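Local coordinates for protein leucyl aminopeptidase (Trypanosoma brucei brucei, PDB 5NTD) that probably removes N-terminal amino acids from peptides at a two-metal M17 aminopeptidase site, which here holds manganese and the inhibitor bestatin, at residues Glu73-Val78 with Val102-Val107; Val270-Thr275 with Cys321-Ala326; Gly278-Lys283 with Pro332-Cys337. One frame throughout, in Å; residues are numbered along the deposited sequence.

Contact 1. Residues Glu73-Val78 with Val102-Val107; sequences EAIERV and VVVGEV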
ATOM      1  N   GLU G  73      29.902  -6.231 -46.675  1.00 34.17           N
ATOM      2  CA  GLU G  73      29.625  -7.371 -45.753  1.00 36.25           C
ATOM      3  C   GLU G  73      28.826  -6.885 -44.516  1.00 35.48           C
ATOM      4  O   GLU G  73      27.937  -7.587 -44.027  1.00 34.41           O
ATOM      5  CB  GLU G  73      30.904  -8.060 -45.323  1.00 36.55           C
ATOM      6  CG  GLU G  73      30.713  -9.343 -44.524  1.00 38.46           C
ATOM      7  CD  GLU G  73      29.988 -10.445 -45.268  1.00 40.03           C
ATOM      8  OE1 GLU G  73      29.833 -10.313 -46.492  1.00 46.36           O
ATOM      9  OE2 GLU G  73      29.534 -11.437 -44.647  1.00 38.39           O
ATOM     10  N   ALA G  74      29.139  -5.686 -44.045  1.00 33.13           N
ATOM     11  CA  ALA G  74      28.391  -5.097 -42.919  1.00 33.63           C
ATOM     12  C   ALA G  74      26.916  -4.977 -43.261  1.00 33.63           C
ATOM     13  O   ALA G  74      26.039  -5.273 -42.454  1.00 33.85           O
ATOM     14  CB  ALA G  74      28.939  -3.736 -42.543  1.00 34.48           C
ATOM     15  N   ILE G  75      26.666  -4.570 -44.491  1.00 34.78           N
ATOM     16  CA  ILE G  75      25.280  -4.448 -45.016  1.00 35.35           C
ATOM     17  C   ILE G  75      24.545  -5.804 -45.052  1.00 35.18           C
ATOM     18  O   ILE G  75      23.372  -5.892 -44.700  1.00 36.55           O
ATOM     19  CB  ILE G  75      25.272  -3.724 -46.364  1.00 35.44           C
ATOM     20  CG1 ILE G  75      25.679  -2.268 -46.135  1.00 33.93           C
ATOM     21  CG2 ILE G  75      23.893  -3.785 -47.015  1.00 35.38           C
ATOM     22  CD1 ILE G  75      26.033  -1.545 -47.406  1.00 34.95           C
ATOM     23  N   GLU G  76      25.270  -6.864 -45.368  1.00 36.85           N
ATOM     24  CA  GLU G  76      24.696  -8.238 -45.280  1.00 39.74           C
ATOM     25  C   GLU G  76      24.426  -8.712 -43.862  1.00 38.72           C
ATOM     26  O   GLU G  76      23.476  -9.418 -43.600  1.00 40.40           O
ATOM     27  CB  GLU G  76      25.596  -9.299 -45.938  1.00 44.64           C
ATOM     28  CG  GLU G  76      25.692  -9.185 -47.451  1.00 48.74           C
ATOM     29  CD  GLU G  76      24.314  -9.125 -48.113  1.00 53.04           C
ATOM     30  OE1 GLU G  76      23.409  -9.905 -47.707  1.00 51.03           O
ATOM     31  OE2 GLU G  76      24.144  -8.283 -49.024  1.00 58.21           O
ATOM     32  N   ARG G  77      25.317  -8.347 -42.966  1.00 40.41           N
ATOM     33  CA  ARG G  77      25.322  -8.912 -41.597  1.00 41.82           C
ATOM     34  C   ARG G  77      24.468  -8.142 -40.582  1.00 40.11           C
ATOM     35  O   ARG G  77      24.047  -8.692 -39.578  1.00 40.53           O
ATOM     36  CB  ARG G  77      26.769  -9.058 -41.080  1.00 42.73           C
ATOM     37  CG  ARG G  77      27.493 -10.253 -41.686  1.00 44.07           C
ATOM     38  CD  ARG G  77      28.955 -10.258 -41.285  1.00 48.23           C
ATOM     39  NE  ARG G  77      29.732 -11.340 -41.905  1.00 48.82           N
ATOM     40  CZ  ARG G  77      30.339 -12.341 -41.258  1.00 50.44           C
ATOM     41  NH1 ARG G  77      30.980 -13.254 -41.966  1.00 54.47           N
ATOM     42  NH2 ARG G  77      30.315 -12.451 -39.933  1.00 50.18           N
ATOM     43  N   VAL G  78      24.255  -6.867 -40.851  1.00 39.18           N
ATOM     44  CA  VAL G  78      23.482  -5.990 -39.956  1.00 39.62           C
ATOM     45  C   VAL G  78      22.037  -6.497 -39.841  1.00 41.20           C
ATOM     46  O   VAL G  78      21.435  -6.976 -40.806  1.00 42.56           O
ATOM     47  CB  VAL G  78      23.506  -4.506 -40.378  1.00 37.71           C
ATOM     48  CG1 VAL G  78      22.714  -4.282 -41.655  1.00 38.49           C
ATOM     49  CG2 VAL G  78      22.983  -3.608 -39.265  1.00 37.17           C
ATOM     50  N   VAL G 102      33.495   2.164 -39.807  1.00 27.36           N
ATOM     51  CA  VAL G 102      32.246   2.437 -40.513  1.00 27.51           C
ATOM     52  C   VAL G 102      31.136   1.636 -39.868  1.00 27.54           C
ATOM     53  O   VAL G 102      31.210   0.414 -39.829  1.00 26.91           O
ATOM     54  CB  VAL G 102      32.302   2.047 -42.012  1.00 27.66           C
ATOM     55  CG1 VAL G 102      30.964   2.302 -42.691  1.00 27.49           C
ATOM     56  CG2 VAL G 102      33.373   2.851 -42.717  1.00 28.51           C
ATOM     57  N   VAL G 103      30.134   2.347 -39.352  1.00 27.87           N
ATOM     58  CA  VAL G 103      29.003   1.699 -38.656  1.00 28.40           C
ATOM     59  C   VAL G 103      27.777   1.803 -39.492  1.00 28.21           C
ATOM     60  O   VAL G 103      27.310   2.888 -39.796  1.00 29.52           O
ATOM     61  CB  VAL G 103      28.700   2.324 -37.282  1.00 29.53           C
ATOM     62  CG1 VAL G 103      27.552   1.596 -36.595  1.00 29.11           C
ATOM     63  CG2 VAL G 103      29.940   2.270 -36.400  1.00 29.49           C
ATOM     64  N   VAL G 104      27.300   0.648 -39.904  1.00 28.96           N
ATOM     65  CA  VAL G 104      26.082   0.558 -40.728  1.00 29.24           C
ATOM     66  C   VAL G 104      24.877   0.322 -39.781  1.00 29.15           C
ATOM     67  O   VAL G 104      24.977  -0.488 -38.857  1.00 28.11           O
ATOM     68  CB  VAL G 104      26.157  -0.597 -41.725  1.00 29.28           C
ATOM     69  CG1 VAL G 104      24.872  -0.733 -42.497  1.00 29.54           C
ATOM     70  CG2 VAL G 104      27.306  -0.385 -42.684  1.00 30.88           C
ATOM     71  N   GLY G 105      23.774   1.005 -40.064  1.00 26.38           N
ATOM     72  CA  GLY G 105      22.520   0.816 -39.333  1.00 27.34           C
ATOM     73  C   GLY G 105      21.339   0.670 -40.243  1.00 27.22           C
ATOM     74  O   GLY G 105      21.167   1.460 -41.153  1.00 29.62           O
ATOM     75  N   GLU G 106      20.549  -0.360 -39.999  1.00 28.35           N
ATOM     76  CA  GLU G 106      19.383  -0.676 -40.832  1.00 29.92           C
ATOM     77  C   GLU G 106      18.097  -0.157 -40.178  1.00 29.62           C
ATOM     78  O   GLU G 106      17.688  -0.602 -39.108  1.00 28.56           O
ATOM     79  CB  GLU G 106      19.262  -2.187 -41.150  1.00 31.05           C
ATOM     80  CG  GLU G 106      18.171  -2.517 -42.171  1.00 31.99           C
ATOM     81  CD  GLU G 106      18.014  -4.011 -42.419  1.00 34.46           C
ATOM     82  OE1 GLU G 106      19.033  -4.694 -42.619  1.00 36.41           O
ATOM     83  OE2 GLU G 106      16.850  -4.511 -42.407  1.00 36.44           O
ATOM     84  N   VAL G 107      17.443   0.729 -40.900  1.00 29.70           N
ATOM     85  CA  VAL G 107      16.128   1.285 -40.513  1.00 30.35           C
ATOM     86  C   VAL G 107      14.995   0.393 -41.040  1.00 31.45           C
ATOM     87  O   VAL G 107      14.971   0.069 -42.223  1.00 35.33           O
ATOM     88  CB  VAL G 107      15.931   2.697 -41.085  1.00 29.33           C
ATOM     89  CG1 VAL G 107      14.632   3.311 -40.589  1.00 29.10           C
ATOM     90  CG2 VAL G 107      17.113   3.577 -40.715  1.00 28.14           C
TER
HETATM   91  O   HOH W   1      18.818  -7.550 -42.330  1.00 52.43           O
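Val78 and Val104 meet through branches set by different first torsions. In Val78, chi1 of 70° puts CG1 between the backbone N and the carbonyl carbon and leaves CG2 anti to N; in Val104, CG1 is the branch anti to N (chi1 176°). The two CG1 methyls of Val78 and Val104 come within 4.2 Å. Val78 CG2 rests against the strand backbone, 3.7 Å from Val104 O, while Val78 CG1 also reaches along the strand to Glu106, 3.8 Å from OE1. The two branches of Val104 divide the helix between them. CG2 packs against Ala74 CB at 3.7 Å, and CG1 meets CG1 of Ile75, whose side chain crosses that of Val104 at about a right angle, at 4.0 Å. Ala74 and Val78, four residues apart at the end of the helix, both point toward the strand.

The extended side chain of Glu106 carries its carboxylate to the end of the helix, where a water lies 2.9 Å from Glu106 OE1 and 3.1 Å from Val78 O, linking the two segments. On another side of the helix, Glu73 OE2 receives the salt bridge from Arg77 NE on its anti lone pair, close to the guanidinium plane of Arg77.

Helix 69-77 thus packs on one face of the mixed sheet of the N-terminal, macro-like domain. Strand 99-107 pairs there with strands 46-52 and 83-89, and Tyr84 of the latter also touches Ala74 and Val78. Val103, on the opposite face, touches Ala130 of helix 120-131. On the helix, Glu73 packs on Phe99 of a second subunit.

Contact 2. Residues Val270-Thr275 with Cys321-Ala326; sequences VTLLYT and CGFLTA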
ATOM      1  N   VAL G 270       4.750  34.223 -18.295  1.00 28.25           N
ATOM      2  CA  VAL G 270       5.636  34.831 -19.265  1.00 28.49           C
ATOM      3  C   VAL G 270       5.051  34.717 -20.676  1.00 30.33           C
ATOM      4  O   VAL G 270       4.896  33.615 -21.198  1.00 30.31           O
ATOM      5  CB  VAL G 270       7.002  34.183 -19.250  1.00 27.63           C
ATOM      6  CG1 VAL G 270       7.930  34.828 -20.265  1.00 27.93           C
ATOM      7  CG2 VAL G 270       7.620  34.279 -17.877  1.00 27.27           C
ATOM      8  N   THR G 271       4.748  35.853 -21.288  1.00 29.77           N
ATOM      9  CA  THR G 271       4.193  35.851 -22.628  1.00 30.97           C
ATOM     10  C   THR G 271       5.152  36.496 -23.621  1.00 32.68           C
ATOM     11  O   THR G 271       5.622  37.613 -23.431  1.00 33.53           O
ATOM     12  CB  THR G 271       2.815  36.528 -22.693  1.00 31.59           C
ATOM     13  OG1 THR G 271       1.877  35.820 -21.852  1.00 31.02           O
ATOM     14  CG2 THR G 271       2.270  36.513 -24.106  1.00 32.27           C
ATOM     15  N   LEU G 272       5.400  35.773 -24.696  1.00 32.20           N
ATOM     16  CA  LEU G 272       6.274  36.197 -25.777  1.00 32.03           C
ATOM     17  C   LEU G 272       5.431  36.457 -27.033  1.00 33.22           C
ATOM     18  O   LEU G 272       4.474  35.725 -27.289  1.00 32.17           O
ATOM     19  CB  LEU G 272       7.337  35.149 -26.099  1.00 31.66           C
ATOM     20  CG  LEU G 272       7.971  34.497 -24.877  1.00 31.50           C
ATOM     21  CD1 LEU G 272       8.961  33.429 -25.314  1.00 32.75           C
ATOM     22  CD2 LEU G 272       8.673  35.526 -24.026  1.00 30.85           C
ATOM     23  N   LEU G 273       5.790  37.507 -27.784  1.00 33.46           N
ATOM     24  CA  LEU G 273       5.056  37.886 -29.017  1.00 33.18           C
ATOM     25  C   LEU G 273       5.943  37.977 -30.204  1.00 31.68           C
ATOM     26  O   LEU G 273       6.984  38.588 -30.179  1.00 30.62           O
ATOM     27  CB  LEU G 273       4.353  39.208 -28.874  1.00 35.71           C
ATOM     28  CG  LEU G 273       3.225  39.246 -27.852  1.00 39.73           C
ATOM     29  CD1 LEU G 273       2.834  40.704 -27.572  1.00 39.47           C
ATOM     30  CD2 LEU G 273       2.014  38.456 -28.363  1.00 40.48           C
ATOM     31  N   TYR G 274       5.469  37.375 -31.270  1.00 32.23           N
ATOM     32  CA  TYR G 274       6.105  37.483 -32.569  1.00 33.67           C
ATOM     33  C   TYR G 274       5.044  37.775 -33.616  1.00 36.68           C
ATOM     34  O   TYR G 274       4.057  37.039 -33.771  1.00 36.35           O
ATOM     35  CB  TYR G 274       6.838  36.190 -32.914  1.00 34.44           C
ATOM     36  CG  TYR G 274       7.160  36.010 -34.378  1.00 32.46           C
ATOM     37  CD1 TYR G 274       8.143  36.782 -35.001  1.00 31.52           C
ATOM     38  CD2 TYR G 274       6.509  35.030 -35.129  1.00 31.79           C
ATOM     39  CE1 TYR G 274       8.454  36.585 -36.330  1.00 31.45           C
ATOM     40  CE2 TYR G 274       6.806  34.823 -36.465  1.00 30.80           C
ATOM     41  CZ  TYR G 274       7.779  35.598 -37.057  1.00 32.32           C
ATOM     42  OH  TYR G 274       8.062  35.384 -38.382  1.00 33.70           O
ATOM     43  N   THR G 275       5.257  38.864 -34.335  1.00 40.17           N
ATOM     44  CA  THR G 275       4.401  39.220 -35.486  1.00 39.99           C
ATOM     45  C   THR G 275       5.283  39.275 -36.706  1.00 37.39           C
ATOM     46  O   THR G 275       6.209  40.072 -36.748  1.00 39.40           O
ATOM     47  CB  THR G 275       3.706  40.569 -35.252  1.00 41.72           C
ATOM     48  OG1 THR G 275       2.964  40.483 -34.029  1.00 39.97           O
ATOM     49  CG2 THR G 275       2.724  40.902 -36.395  1.00 41.61           C
ATOM     50  N   CYS G 321      10.528  26.673 -27.607  1.00 30.48           N
ATOM     51  CA  CYS G 321      11.498  26.392 -28.670  1.00 28.41           C
ATOM     52  C   CYS G 321      10.837  26.410 -30.054  1.00 28.59           C
ATOM     53  O   CYS G 321      11.460  26.789 -31.039  1.00 29.95           O
ATOM     54  CB  CYS G 321      12.242  25.114 -28.404  1.00 28.43           C
ATOM     55  SG  CYS G 321      13.314  25.215 -26.933  1.00 30.04           S
ATOM     56  N   GLY G 322       9.604  25.976 -30.129  1.00 26.77           N
ATOM     57  CA  GLY G 322       8.827  26.052 -31.385  1.00 26.58           C
ATOM     58  C   GLY G 322       8.654  27.509 -31.800  1.00 26.80           C
ATOM     59  O   GLY G 322       8.763  27.875 -32.961  1.00 25.38           O
ATOM     60  N   PHE G 323       8.376  28.334 -30.798  1.00 27.42           N
ATOM     61  CA  PHE G 323       8.331  29.791 -30.956  1.00 27.74           C
ATOM     62  C   PHE G 323       9.672  30.310 -31.493  1.00 28.83           C
ATOM     63  O   PHE G 323       9.705  31.106 -32.423  1.00 28.44           O
ATOM     64  CB  PHE G 323       7.995  30.458 -29.657  1.00 27.27           C
ATOM     65  CG  PHE G 323       7.935  31.952 -29.731  1.00 28.20           C
ATOM     66  CD1 PHE G 323       6.746  32.598 -29.995  1.00 29.39           C
ATOM     67  CD2 PHE G 323       9.044  32.715 -29.425  1.00 29.41           C
ATOM     68  CE1 PHE G 323       6.663  33.986 -29.976  1.00 30.33           C
ATOM     69  CE2 PHE G 323       8.980  34.102 -29.411  1.00 30.34           C
ATOM     70  CZ  PHE G 323       7.787  34.738 -29.684  1.00 30.48           C
ATOM     71  N   LEU G 324      10.769  29.900 -30.874  1.00 29.58           N
ATOM     72  CA  LEU G 324      12.118  30.366 -31.304  1.00 29.32           C
ATOM     73  C   LEU G 324      12.377  29.997 -32.752  1.00 31.16           C
ATOM     74  O   LEU G 324      12.882  30.811 -33.528  1.00 32.42           O
ATOM     75  CB  LEU G 324      13.243  29.803 -30.459  1.00 30.07           C
ATOM     76  CG  LEU G 324      13.321  30.328 -29.024  1.00 30.36           C
ATOM     77  CD1 LEU G 324      14.535  29.708 -28.342  1.00 30.11           C
ATOM     78  CD2 LEU G 324      13.385  31.852 -28.968  1.00 31.63           C
ATOM     79  N   THR G 325      12.001  28.783 -33.133  1.00 30.21           N
ATOM     80  CA  THR G 325      12.205  28.356 -34.505  1.00 29.89           C
ATOM     81  C   THR G 325      11.418  29.235 -35.464  1.00 30.57           C
ATOM     82  O   THR G 325      11.923  29.646 -36.507  1.00 33.22           O
ATOM     83  CB  THR G 325      11.799  26.910 -34.704  1.00 29.56           C
ATOM     84  OG1 THR G 325      12.677  26.112 -33.910  1.00 29.29           O
ATOM     85  CG2 THR G 325      11.960  26.500 -36.180  1.00 29.79           C
ATOM     86  N   ALA G 326      10.172  29.507 -35.119  1.00 30.13           N
ATOM     87  CA  ALA G 326       9.316  30.356 -35.944  1.00 28.98           C
ATOM     88  C   ALA G 326       9.953  31.750 -36.127  1.00 30.51           C
ATOM     89  O   ALA G 326       9.866  32.326 -37.223  1.00 29.59           O
ATOM     90  CB  ALA G 326       7.936  30.501 -35.350  1.00 29.14           C
TER
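Phe323 projects from its helix onto the strand, and its ring is the focus of the apolar contacts. With CG anti to the backbone N (chi1 180°), the ring is aimed at the strand, and Phe323 CZ lies 3.6 Å from Leu272 CB and 3.7 Å from Tyr274 CB. It therefore fits between two successive side chains on the same side of the strand, while the backbone between them, at Leu273 C, approaches the ring edge near its plane, 3.8 Å from Phe323 CZ.

The Leu272 contact is also a CH-pi interaction: Leu272 CB stands over one face of the Phe323 ring, 4.1 Å from the centroid and 28° off the normal.

The Tyr274 hydroxyl finds its polar partner outside the two segments. Tyr274 OH lies 3.7 Å from Ala326 O and is hydrogen-bonded to Gln331 O, in the loop that follows the helix.

Strand 270-274 and helix 321-326 run in nearly the same direction, their axes 9.8 Å apart at closest approach. Helix 314-328 covers this face of the catalytic-domain sheet, in which strand 268-274 is antiparallel to both neighbours, 239-244 and 334-344. Phe238 meets the Phe323 ring edge to face, and Cys337 of strand 334-344 also touches it.

Contact 3. Residues Gly278-Lys283 with Pro332-Cys337; sequences GTPVKK and PVQLSC
Gln334 and Lys283 lie side by side and point the same way, off the same face of the sheet, as expected of residues paired in a parallel beta bridge. Gln334 is fully extended, with CG anti to the backbone N (chi1 -177°), and as modelled its amide turns OE1 to the other segment. Lys283 CD runs past Gln334 OE1 at 3.6 Å; beyond it the lysine chain bends and carries the ammonium group away. Pro280 is the second flank of the glutamine, and it too points the same way. Pro280 CG lies 3.7 Å from Gln334 OE1, at roughly a right angle to the direction of the lysine contact, and Pro280 CB packs 3.7 Å from Gln334 N. The aliphatic parts of proline and lysine thus border the amide from two directions.

The valines approach on another side. Val281 holds CG2 between its backbone N and carbonyl carbon, which brings this methyl within 3.4 Å of Pro332 O and also within 4.2 Å of Val333 CG2. Val333 directs its other branch, CG1, at Lys282 O, 3.5 Å away.

Two backbone hydrogen bonds fix the alignment beneath these side chains. Val281 N donates to Pro332 O (2.9 Å, 164° at the hydrogen), and Gln334 N donates to Lys282 O (3.0 Å).

The contact is the surface end of a parallel pair, where the loop after strand 268-274 enters strand 283-291 beside strand 334-344. The ladder continues inward through Val284, which bonds to Gln334 and Ser336. Lys283 joins Val395 on its other side, Phe391 touches both Lys283 and Gln334, and Phe518 of helix 511-519 packs on Val333.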
ATOM      1  N   GLY G 278       4.330  41.526 -42.886  1.00 47.53           N
ATOM      2  CA  GLY G 278       3.201  41.195 -43.816  1.00 47.52           C
ATOM      3  C   GLY G 278       2.097  40.423 -43.131  1.00 46.74           C
ATOM      4  O   GLY G 278       2.148  40.248 -41.912  1.00 51.01           O
ATOM      5  N   THR G 279       1.128  39.967 -43.923  1.00 43.71           N
ATOM      6  CA  THR G 279      -0.108  39.381 -43.379  1.00 44.69           C
ATOM      7  C   THR G 279       0.128  37.935 -42.940  1.00 42.20           C
ATOM      8  O   THR G 279       0.536  37.096 -43.750  1.00 39.58           O
ATOM      9  CB  THR G 279      -1.336  39.430 -44.338  1.00 50.46           C
ATOM     10  OG1 THR G 279      -0.974  38.903 -45.616  1.00 58.54           O
ATOM     11  CG2 THR G 279      -1.791  40.887 -44.474  1.00 52.52           C
ATOM     12  N   PRO G 280      -0.135  37.629 -41.654  1.00 37.80           N
ATOM     13  CA  PRO G 280       0.063  36.262 -41.185  1.00 35.02           C
ATOM     14  C   PRO G 280      -0.940  35.313 -41.766  1.00 33.03           C
ATOM     15  O   PRO G 280      -2.098  35.669 -41.951  1.00 32.67           O
ATOM     16  CB  PRO G 280      -0.120  36.374 -39.672  1.00 36.09           C
ATOM     17  CG  PRO G 280      -0.384  37.815 -39.358  1.00 37.86           C
ATOM     18  CD  PRO G 280      -0.686  38.522 -40.614  1.00 38.13           C
ATOM     19  N   VAL G 281      -0.514  34.091 -42.014  1.00 30.95           N
ATOM     20  CA  VAL G 281      -1.464  33.068 -42.527  1.00 31.80           C
ATOM     21  C   VAL G 281      -2.486  32.669 -41.447  1.00 33.05           C
ATOM     22  O   VAL G 281      -3.504  32.091 -41.732  1.00 32.75           O
ATOM     23  CB  VAL G 281      -0.774  31.790 -43.085  1.00 31.89           C
ATOM     24  CG1 VAL G 281       0.177  32.125 -44.205  1.00 31.41           C
ATOM     25  CG2 VAL G 281      -0.028  31.011 -42.002  1.00 33.24           C
ATOM     26  N   LYS G 282      -2.124  32.932 -40.195  1.00 35.52           N
ATOM     27  CA  LYS G 282      -2.891  32.540 -39.013  1.00 36.83           C
ATOM     28  C   LYS G 282      -2.381  33.253 -37.793  1.00 35.33           C
ATOM     29  O   LYS G 282      -1.209  33.589 -37.681  1.00 33.31           O
ATOM     30  CB  LYS G 282      -2.745  31.014 -38.754  1.00 40.05           C
ATOM     31  CG  LYS G 282      -3.964  30.305 -38.176  1.00 42.97           C
ATOM     32  CD  LYS G 282      -5.106  30.354 -39.171  1.00 44.24           C
ATOM     33  CE  LYS G 282      -5.633  28.993 -39.519  1.00 46.60           C
ATOM     34  NZ  LYS G 282      -6.549  29.139 -40.679  1.00 48.33           N
ATOM     35  N   LYS G 283      -3.269  33.422 -36.842  1.00 36.64           N
ATOM     36  CA  LYS G 283      -2.874  33.872 -35.487  1.00 37.42           C
ATOM     37  C   LYS G 283      -3.005  32.706 -34.499  1.00 36.02           C
ATOM     38  O   LYS G 283      -4.103  32.159 -34.287  1.00 33.13           O
ATOM     39  CB  LYS G 283      -3.722  35.046 -35.022  1.00 41.51           C
ATOM     40  CG  LYS G 283      -3.767  36.194 -36.009  1.00 44.20           C
ATOM     41  CD  LYS G 283      -4.380  37.431 -35.359  1.00 49.60           C
ATOM     42  CE  LYS G 283      -5.149  38.317 -36.333  1.00 53.84           C
ATOM     43  NZ  LYS G 283      -6.621  38.154 -36.084  1.00 58.19           N
ATOM     44  N   PRO G 332       5.513  32.646 -41.351  1.00 29.50           N
ATOM     45  CA  PRO G 332       4.478  33.662 -41.486  1.00 29.71           C
ATOM     46  C   PRO G 332       3.249  33.416 -40.623  1.00 30.73           C
ATOM     47  O   PRO G 332       2.121  33.500 -41.083  1.00 29.77           O
ATOM     48  CB  PRO G 332       4.120  33.604 -42.964  1.00 29.15           C
ATOM     49  CG  PRO G 332       4.367  32.187 -43.355  1.00 30.35           C
ATOM     50  CD  PRO G 332       5.481  31.681 -42.480  1.00 30.33           C
ATOM     51  N   VAL G 333       3.509  33.175 -39.349  1.00 31.20           N
ATOM     52  CA  VAL G 333       2.455  32.960 -38.344  1.00 29.78           C
ATOM     53  C   VAL G 333       2.610  33.956 -37.247  1.00 28.18           C
ATOM     54  O   VAL G 333       3.698  34.182 -36.733  1.00 29.85           O
ATOM     55  CB  VAL G 333       2.543  31.557 -37.695  1.00 29.97           C
ATOM     56  CG1 VAL G 333       1.304  31.297 -36.876  1.00 30.20           C
ATOM     57  CG2 VAL G 333       2.637  30.478 -38.749  1.00 30.18           C
ATOM     58  N   GLN G 334       1.519  34.580 -36.892  1.00 27.73           N
ATOM     59  CA  GLN G 334       1.556  35.479 -35.764  1.00 30.16           C
ATOM     60  C   GLN G 334       1.414  34.608 -34.520  1.00 30.40           C
ATOM     61  O   GLN G 334       0.457  33.864 -34.423  1.00 29.48           O
ATOM     62  CB  GLN G 334       0.423  36.506 -35.809  1.00 31.25           C
ATOM     63  CG  GLN G 334       0.508  37.499 -34.659  1.00 33.79           C
ATOM     64  CD  GLN G 334      -0.530  38.571 -34.780  1.00 35.96           C
ATOM     65  OE1 GLN G 334      -1.084  38.794 -35.856  1.00 38.89           O
ATOM     66  NE2 GLN G 334      -0.725  39.313 -33.718  1.00 37.20           N
ATOM     67  N   LEU G 335       2.330  34.780 -33.579  1.00 29.89           N
ATOM     68  CA  LEU G 335       2.399  33.924 -32.396  1.00 31.36           C
ATOM     69  C   LEU G 335       2.416  34.669 -31.104  1.00 30.19           C
ATOM     70  O   LEU G 335       3.139  35.651 -30.958  1.00 32.94           O
ATOM     71  CB  LEU G 335       3.688  33.076 -32.405  1.00 31.86           C
ATOM     72  CG  LEU G 335       3.789  31.960 -33.437  1.00 32.56           C
ATOM     73  CD1 LEU G 335       5.172  31.348 -33.363  1.00 32.93           C
ATOM     74  CD2 LEU G 335       2.728  30.903 -33.179  1.00 34.10           C
ATOM     75  N   SER G 336       1.654  34.158 -30.152  1.00 28.79           N
ATOM     76  CA  SER G 336       1.937  34.407 -28.708  1.00 27.94           C
ATOM     77  C   SER G 336       2.399  33.079 -28.123  1.00 26.96           C
ATOM     78  O   SER G 336       2.018  32.013 -28.590  1.00 26.22           O
ATOM     79  CB  SER G 336       0.734  34.925 -27.946  1.00 27.73           C
ATOM     80  OG  SER G 336      -0.314  33.970 -27.946  1.00 28.96           O
ATOM     81  N   CYS G 337       3.265  33.176 -27.152  1.00 27.23           N
ATOM     82  CA  CYS G 337       3.779  32.008 -26.436  1.00 27.24           C
ATOM     83  C   CYS G 337       3.801  32.316 -24.955  1.00 26.66           C
ATOM     84  O   CYS G 337       4.579  33.124 -24.471  1.00 25.30           O
ATOM     85  CB  CYS G 337       5.180  31.644 -26.894  1.00 28.01           C
ATOM     86  SG  CYS G 337       5.882  30.238 -25.980  1.00 29.33           S
TER

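Overall arrangement
Contacts 2 and 3 adjoin in the catalytic domain, their centres about 10 Å apart. Strands 268-274 and 334-344 are neighbours in one sheet, joined by the backbone pairs Leu272 N to Cys337 O and Tyr274 O to Leu335 N, each 2.8 Å; Ala326 CB also packs on Leu335 CD1 at 3.5 Å. Strands 283-291 and 334-344 are parallel neighbours, and the long connection between them includes helix 314-328, a beta-alpha-beta arrangement. Strand 283-291, which begins at contact 3, carries Lys289, a ligand of one manganese ion that also lines the bicarbonate pocket. Contact 1 belongs to the N-terminal domain, its centre about 41 Å from that of contact 2 and 45 Å from that of contact 3.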